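Local coordinates for fibronectin type III domain-containing protein (Simiduia agarivorans, PDB 6P2K), which probably hydrolyses xyloglucan-type beta-glucans, as a family 74 glycoside hydrolase, with a catalytic module built from seven-bladed beta-propellers, at residues P232-A244 with Q254-W266. Residues are numbered along the deposited sequence; the frame is centred on the assembly and turned at random.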
loop_
_atom_site.group_PDB
_atom_site.type_symbol
_atom_site.label_atom_id
_atom_site.label_comp_id
_atom_site.label_asym_id
_atom_site.label_seq_id
_atom_site.Cartn_x
_atom_site.Cartn_y
_atom_site.Cartn_z
ATOM N N PRO B 232 -58.837 -4.456 -10.992
ATOM C CA PRO B 232 -58.443 -5.458 -9.991
ATOM C C PRO B 232 -56.959 -5.418 -9.659
ATOM O O PRO B 232 -56.581 -5.353 -8.484
ATOM C CB PRO B 232 -58.825 -6.791 -10.654
ATOM C CG PRO B 232 -59.599 -6.431 -11.906
ATOM C CD PRO B 232 -59.141 -5.068 -12.294
ATOM N N ASP B 233 -56.115 -5.461 -10.688
ATOM C CA ASP B 233 -54.673 -5.542 -10.496
ATOM C C ASP B 233 -54.128 -4.186 -10.062
ATOM O O ASP B 233 -54.247 -3.196 -10.793
ATOM C CB ASP B 233 -53.993 -6.017 -11.777
ATOM C CG ASP B 233 -52.597 -6.562 -11.531
ATOM O OD1 ASP B 233 -51.963 -6.162 -10.529
ATOM O OD2 ASP B 233 -52.135 -7.397 -12.337
ATOM N N LEU B 234 -53.514 -4.150 -8.877
ATOM C CA LEU B 234 -52.976 -2.909 -8.335
ATOM C C LEU B 234 -51.778 -2.396 -9.122
ATOM O O LEU B 234 -51.453 -1.208 -9.027
ATOM C CB LEU B 234 -52.583 -3.114 -6.872
ATOM C CG LEU B 234 -52.780 -1.930 -5.930
ATOM C CD1 LEU B 234 -54.259 -1.713 -5.645
ATOM C CD2 LEU B 234 -52.007 -2.164 -4.643
ATOM N N ARG B 235 -51.114 -3.260 -9.893
ATOM C CA ARG B 235 -49.941 -2.837 -10.646
ATOM C C ARG B 235 -50.289 -1.879 -11.776
ATOM O O ARG B 235 -49.411 -1.147 -12.245
ATOM C CB ARG B 235 -49.212 -4.065 -11.189
ATOM C CG ARG B 235 -48.919 -5.101 -10.113
ATOM C CD ARG B 235 -47.925 -6.152 -10.576
ATOM N NE ARG B 235 -48.573 -7.241 -11.303
ATOM C CZ ARG B 235 -49.209 -8.255 -10.724
ATOM N NH1 ARG B 235 -49.292 -8.325 -9.400
ATOM N NH2 ARG B 235 -49.764 -9.200 -11.470
ATOM N N TYR B 236 -51.548 -1.858 -12.217
ATOM C CA TYR B 236 -51.990 -0.958 -13.277
ATOM C C TYR B 236 -53.109 -0.038 -12.807
ATOM O O TYR B 236 -53.821 0.544 -13.630
ATOM C CB TYR B 236 -52.411 -1.765 -14.505
ATOM C CG TYR B 236 -51.385 -2.813 -14.863
ATOM C CD1 TYR B 236 -50.174 -2.454 -15.442
ATOM C CD2 TYR B 236 -51.609 -4.155 -14.590
ATOM C CE1 TYR B 236 -49.224 -3.405 -15.755
ATOM C CE2 TYR B 236 -50.665 -5.113 -14.900
ATOM C CZ TYR B 236 -49.475 -4.733 -15.482
ATOM O OH TYR B 236 -48.531 -5.683 -15.793
ATOM N N ASN B 237 -53.274 0.097 -11.493
ATOM C CA ASN B 237 -54.207 1.041 -10.881
ATOM C C ASN B 237 -53.371 1.881 -9.919
ATOM O O ASN B 237 -53.130 1.473 -8.779
ATOM C CB ASN B 237 -55.345 0.312 -10.169
ATOM C CG ASN B 237 -56.503 1.226 -9.825
ATOM O OD1 ASN B 237 -56.476 2.422 -10.113
ATOM N ND2 ASN B 237 -57.533 0.664 -9.204
ATOM N N THR B 238 -52.921 3.047 -10.385
ATOM C CA THR B 238 -51.901 3.816 -9.690
ATOM C C THR B 238 -52.354 5.190 -9.219
ATOM O O THR B 238 -51.610 5.841 -8.475
ATOM C CB THR B 238 -50.671 3.996 -10.595
ATOM O OG1 THR B 238 -50.972 4.944 -11.628
ATOM C CG2 THR B 238 -50.288 2.673 -11.239
ATOM N N ASN B 239 -53.536 5.653 -9.619
ATOM C CA ASN B 239 -53.969 7.030 -9.390
ATOM C C ASN B 239 -55.198 7.028 -8.483
ATOM O O ASN B 239 -56.334 7.014 -8.960
ATOM C CB ASN B 239 -54.254 7.726 -10.729
ATOM C CG ASN B 239 -54.510 9.214 -10.575
ATOM O OD1 ASN B 239 -54.003 9.854 -9.655
ATOM N ND2 ASN B 239 -55.299 9.775 -11.485
ATOM N N PHE B 240 -54.965 7.046 -7.173
ATOM C CA PHE B 240 -56.036 7.189 -6.195
ATOM C C PHE B 240 -56.164 8.663 -5.837
ATOM O O PHE B 240 -55.159 9.325 -5.557
ATOM C CB PHE B 240 -55.761 6.373 -4.928
ATOM C CG PHE B 240 -55.673 4.878 -5.142
ATOM C CD1 PHE B 240 -55.721 4.317 -6.410
ATOM C CD2 PHE B 240 -55.544 4.032 -4.051
ATOM C CE1 PHE B 240 -55.634 2.944 -6.583
ATOM C CE2 PHE B 240 -55.456 2.663 -4.215
ATOM C CZ PHE B 240 -55.505 2.117 -5.483
ATOM N N LEU B 241 -57.389 9.177 -5.838
ATOM C CA LEU B 241 -57.624 10.591 -5.589
ATOM C C LEU B 241 -58.307 10.796 -4.242
ATOM O O LEU B 241 -59.108 9.971 -3.799
ATOM C CB LEU B 241 -58.457 11.216 -6.711
ATOM C CG LEU B 241 -57.671 11.358 -8.016
ATOM C CD1 LEU B 241 -58.514 11.988 -9.110
ATOM C CD2 LEU B 241 -56.397 12.163 -7.777
ATOM N N VAL B 242 -57.975 11.913 -3.599
ATOM C CA VAL B 242 -58.389 12.205 -2.232
ATOM C C VAL B 242 -59.487 13.255 -2.261
ATOM O O VAL B 242 -59.389 14.256 -2.981
ATOM C CB VAL B 242 -57.195 12.683 -1.383
ATOM C CG1 VAL B 242 -57.550 12.656 0.096
ATOM C CG2 VAL B 242 -55.972 11.824 -1.668
ATOM N N TYR B 243 -60.533 13.031 -1.467
ATOM C CA TYR B 243 -61.695 13.904 -1.460
ATOM C C TYR B 243 -62.136 14.159 -0.029
ATOM O O TYR B 243 -61.741 13.460 0.907
ATOM C CB TYR B 243 -62.860 13.310 -2.258
ATOM C CG TYR B 243 -62.558 13.033 -3.710
ATOM C CD1 TYR B 243 -61.944 11.850 -4.099
ATOM C CD2 TYR B 243 -62.906 13.949 -4.697
ATOM C CE1 TYR B 243 -61.676 11.589 -5.426
ATOM C CE2 TYR B 243 -62.642 13.697 -6.029
ATOM C CZ TYR B 243 -62.026 12.516 -6.387
ATOM O OH TYR B 243 -61.758 12.257 -7.710
ATOM N N ALA B 244 -62.977 15.175 0.124
ATOM C CA ALA B 244 -63.571 15.514 1.404
ATOM C C ALA B 244 -64.998 15.973 1.176
ATOM O O ALA B 244 -65.306 16.617 0.168
ATOM C CB ALA B 244 -62.783 16.609 2.130
ATOM N N GLN B 254 -62.458 17.583 -4.184
ATOM C CA GLN B 254 -61.143 16.970 -4.293
ATOM C C GLN B 254 -60.123 17.830 -3.560
ATOM O O GLN B 254 -60.117 19.058 -3.701
ATOM C CB GLN B 254 -60.749 16.796 -5.756
ATOM C CG GLN B 254 -59.416 16.104 -5.947
ATOM C CD GLN B 254 -59.061 15.911 -7.404
ATOM O OE1 GLN B 254 -57.894 15.731 -7.749
ATOM N NE2 GLN B 254 -60.068 15.944 -8.269
ATOM N N VAL B 255 -59.266 17.190 -2.765
ATOM C CA VAL B 255 -58.311 17.917 -1.936
ATOM C C VAL B 255 -56.916 17.337 -2.130
ATOM O O VAL B 255 -56.217 17.028 -1.158
ATOM C CB VAL B 255 -58.734 17.878 -0.455
ATOM C CG1 VAL B 255 -59.832 18.896 -0.196
ATOM C CG2 VAL B 255 -59.208 16.483 -0.073
ATOM N N THR B 256 -56.496 17.194 -3.386
ATOM C CA THR B 256 -55.190 16.635 -3.702
ATOM C C THR B 256 -54.119 17.692 -3.931
ATOM O O THR B 256 -52.938 17.339 -4.018
ATOM C CB THR B 256 -55.275 15.737 -4.943
ATOM O OG1 THR B 256 -55.834 16.479 -6.033
ATOM C CG2 THR B 256 -56.142 14.518 -4.660
ATOM N N GLY B 257 -54.497 18.965 -4.035
ATOM C CA GLY B 257 -53.537 20.033 -4.245
ATOM C C GLY B 257 -52.426 20.041 -3.217
ATOM O O GLY B 257 -52.675 20.234 -2.024
ATOM N N GLY B 258 -51.194 19.820 -3.668
ATOM C CA GLY B 258 -50.059 19.685 -2.783
ATOM C C GLY B 258 -49.586 18.262 -2.588
ATOM O O GLY B 258 -48.506 18.058 -2.017
ATOM N N LEU B 259 -50.358 17.279 -3.035
ATOM C CA LEU B 259 -49.937 15.888 -2.999
ATOM C C LEU B 259 -49.253 15.516 -4.307
ATOM O O LEU B 259 -49.580 16.044 -5.375
ATOM C CB LEU B 259 -51.132 14.963 -2.765
ATOM C CG LEU B 259 -51.892 15.101 -1.447
ATOM C CD1 LEU B 259 -53.218 14.356 -1.522
ATOM C CD2 LEU B 259 -51.052 14.584 -0.291
ATOM N N GLU B 260 -48.292 14.600 -4.215
ATOM C CA GLU B 260 -47.695 14.030 -5.413
ATOM C C GLU B 260 -48.775 13.391 -6.276
ATOM O O GLU B 260 -49.689 12.736 -5.771
ATOM C CB GLU B 260 -46.642 12.987 -5.045
ATOM C CG GLU B 260 -45.250 13.541 -4.806
ATOM C CD GLU B 260 -44.264 12.448 -4.448
ATOM O OE1 GLU B 260 -43.238 12.748 -3.802
ATOM O OE2 GLU B 260 -44.519 11.283 -4.812
ATOM N N GLY B 261 -48.673 13.595 -7.586
ATOM C CA GLY B 261 -49.631 13.005 -8.492
ATOM C C GLY B 261 -49.424 11.512 -8.656
ATOM O O GLY B 261 -48.337 10.974 -8.435
ATOM N N ASN B 262 -50.510 10.833 -9.027
ATOM C CA ASN B 262 -50.473 9.430 -9.446
ATOM C C ASN B 262 -49.917 8.524 -8.344
ATOM O O ASN B 262 -48.935 7.804 -8.530
ATOM C CB ASN B 262 -49.663 9.289 -10.741
ATOM C CG ASN B 262 -49.877 7.952 -11.424
ATOM O OD1 ASN B 262 -50.988 7.419 -11.443
ATOM N ND2 ASN B 262 -48.808 7.404 -11.993
ATOM N N ARG B 263 -50.571 8.563 -7.183
ATOM C CA ARG B 263 -50.180 7.742 -6.046
ATOM C C ARG B 263 -51.391 7.004 -5.492
ATOM O O ARG B 263 -52.524 7.485 -5.570
ATOM C CB ARG B 263 -49.531 8.583 -4.937
ATOM C CG ARG B 263 -48.340 9.405 -5.396
ATOM C CD ARG B 263 -47.239 8.521 -5.957
ATOM N NE ARG B 263 -45.917 9.113 -5.770
ATOM C CZ ARG B 263 -44.773 8.448 -5.910
ATOM N NH1 ARG B 263 -44.784 7.164 -6.246
ATOM N NH2 ARG B 263 -43.617 9.070 -5.716
ATOM N N ARG B 264 -51.133 5.829 -4.917
ATOM C CA ARG B 264 -52.194 4.949 -4.425
ATOM C C ARG B 264 -52.555 5.286 -2.976
ATOM O O ARG B 264 -52.458 4.459 -2.070
ATOM C CB ARG B 264 -51.766 3.492 -4.554
ATOM C CG ARG B 264 -51.392 3.056 -5.957
ATOM C CD ARG B 264 -50.439 1.879 -5.891
ATOM N NE ARG B 264 -50.428 1.081 -7.111
ATOM C CZ ARG B 264 -49.368 0.952 -7.902
ATOM N NH1 ARG B 264 -48.240 1.581 -7.603
ATOM N NH2 ARG B 264 -49.434 0.202 -8.993
ATOM N N TYR B 265 -52.982 6.532 -2.772
ATOM C CA TYR B 265 -53.332 6.997 -1.436
ATOM C C TYR B 265 -54.482 6.177 -0.868
ATOM O O TYR B 265 -55.461 5.890 -1.561
ATOM C CB TYR B 265 -53.714 8.476 -1.475
ATOM C CG TYR B 265 -52.595 9.389 -1.917
ATOM C CD1 TYR B 265 -51.452 9.544 -1.142
ATOM C CD2 TYR B 265 -52.683 10.103 -3.106
ATOM C CE1 TYR B 265 -50.426 10.380 -1.538
ATOM C CE2 TYR B 265 -51.658 10.946 -3.511
ATOM C CZ TYR B 265 -50.533 11.078 -2.722
ATOM O OH TYR B 265 -49.506 11.909 -3.113
ATOM N N TRP B 266 -54.363 5.796 0.402
ATOM C CA TRP B 266 -55.381 4.957 1.018
ATOM C C TRP B 266 -55.335 5.122 2.531
ATOM O O TRP B 266 -54.396 5.695 3.090
ATOM C CB TRP B 266 -55.210 3.490 0.592
ATOM C CG TRP B 266 -54.112 2.699 1.278
ATOM C CD1 TRP B 266 -53.071 3.182 2.026
ATOM C CD2 TRP B 266 -53.953 1.275 1.251
ATOM N NE1 TRP B 266 -52.289 2.145 2.475
ATOM C CE2 TRP B 266 -52.810 0.964 2.014
ATOM C CE3 TRP B 266 -54.676 0.231 0.663
ATOM C CZ2 TRP B 266 -52.371 -0.345 2.199
ATOM C CZ3 TRP B 266 -54.240 -1.066 0.851
ATOM C CH2 TRP B 266 -53.096 -1.342 1.611
HETATM O O HOH W 1 -53.074 10.354 -7.020
HETATM O O HOH W 2 -52.919 12.776 -9.604
#
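Arg-264 turns CG beside its backbone N (chi1 -57°) and then runs extended to NE, which brings its guanidinium edge against the turn at Leu-234 to Thr-238; Phe-240, with CG also beside its N (chi1 -62°), lays its ring on the same arginine's backbone. At that edge, Arg-264 NH2 points at Leu-234 O, modelled at a doubtfully short 2.5 Å, while NE is shared weakly between Leu-234 O and Asn-237 O. Thr-238 CG2 sits over one guanidinium face, 3.4 Å from Arg-264 NH2. Farther back, Arg-264 CA makes a CH-pi contact over the Phe-240 face, 3.8 Å from the centroid of the Phe-240 ring. Tyr-265 O lies in the plane at the edge of that ring. With an alanine at Arg-264 these donors are gone, and the turn carrying Leu-234 O and Asn-237 O would probably be free to shift.

Next door, Thr-238 OG1 donates to Asn-262 OD1, though the modelled 2.5 Å is uncomfortably short and so doubtful, and Phe-240 N donates to Arg-263 O (3.0 Å). Water 2 bridges Asn-239 OD1 to Asn-262 N.

Where strand 241-246 meets 253-254, the outer edge of a four-stranded antiparallel propeller blade, Tyr-243 and Gln-254 form a non-hydrogen-bonded pair, followed by a nearly linear bond from Val-255 N to Val-242 O (2.9 Å). Val-242 CG2 touches both Leu-259 CD1 (3.7 Å) and Tyr-265 CD2; the hydroxyl of that tyrosine donates to Glu-260 O, lying in the carbonyl plane at a lone pair. Strands 292-300 and 304-314 of the following sheet pack against Val-255 and Leu-259.

The link from one blade to the next is thus fastened by two chemistries: apolar side chains beside the outer strand, and a cationic side chain gripping backbone carbonyls of the preceding turn, whose partial negative charge probably helps stabilise the guanidinium.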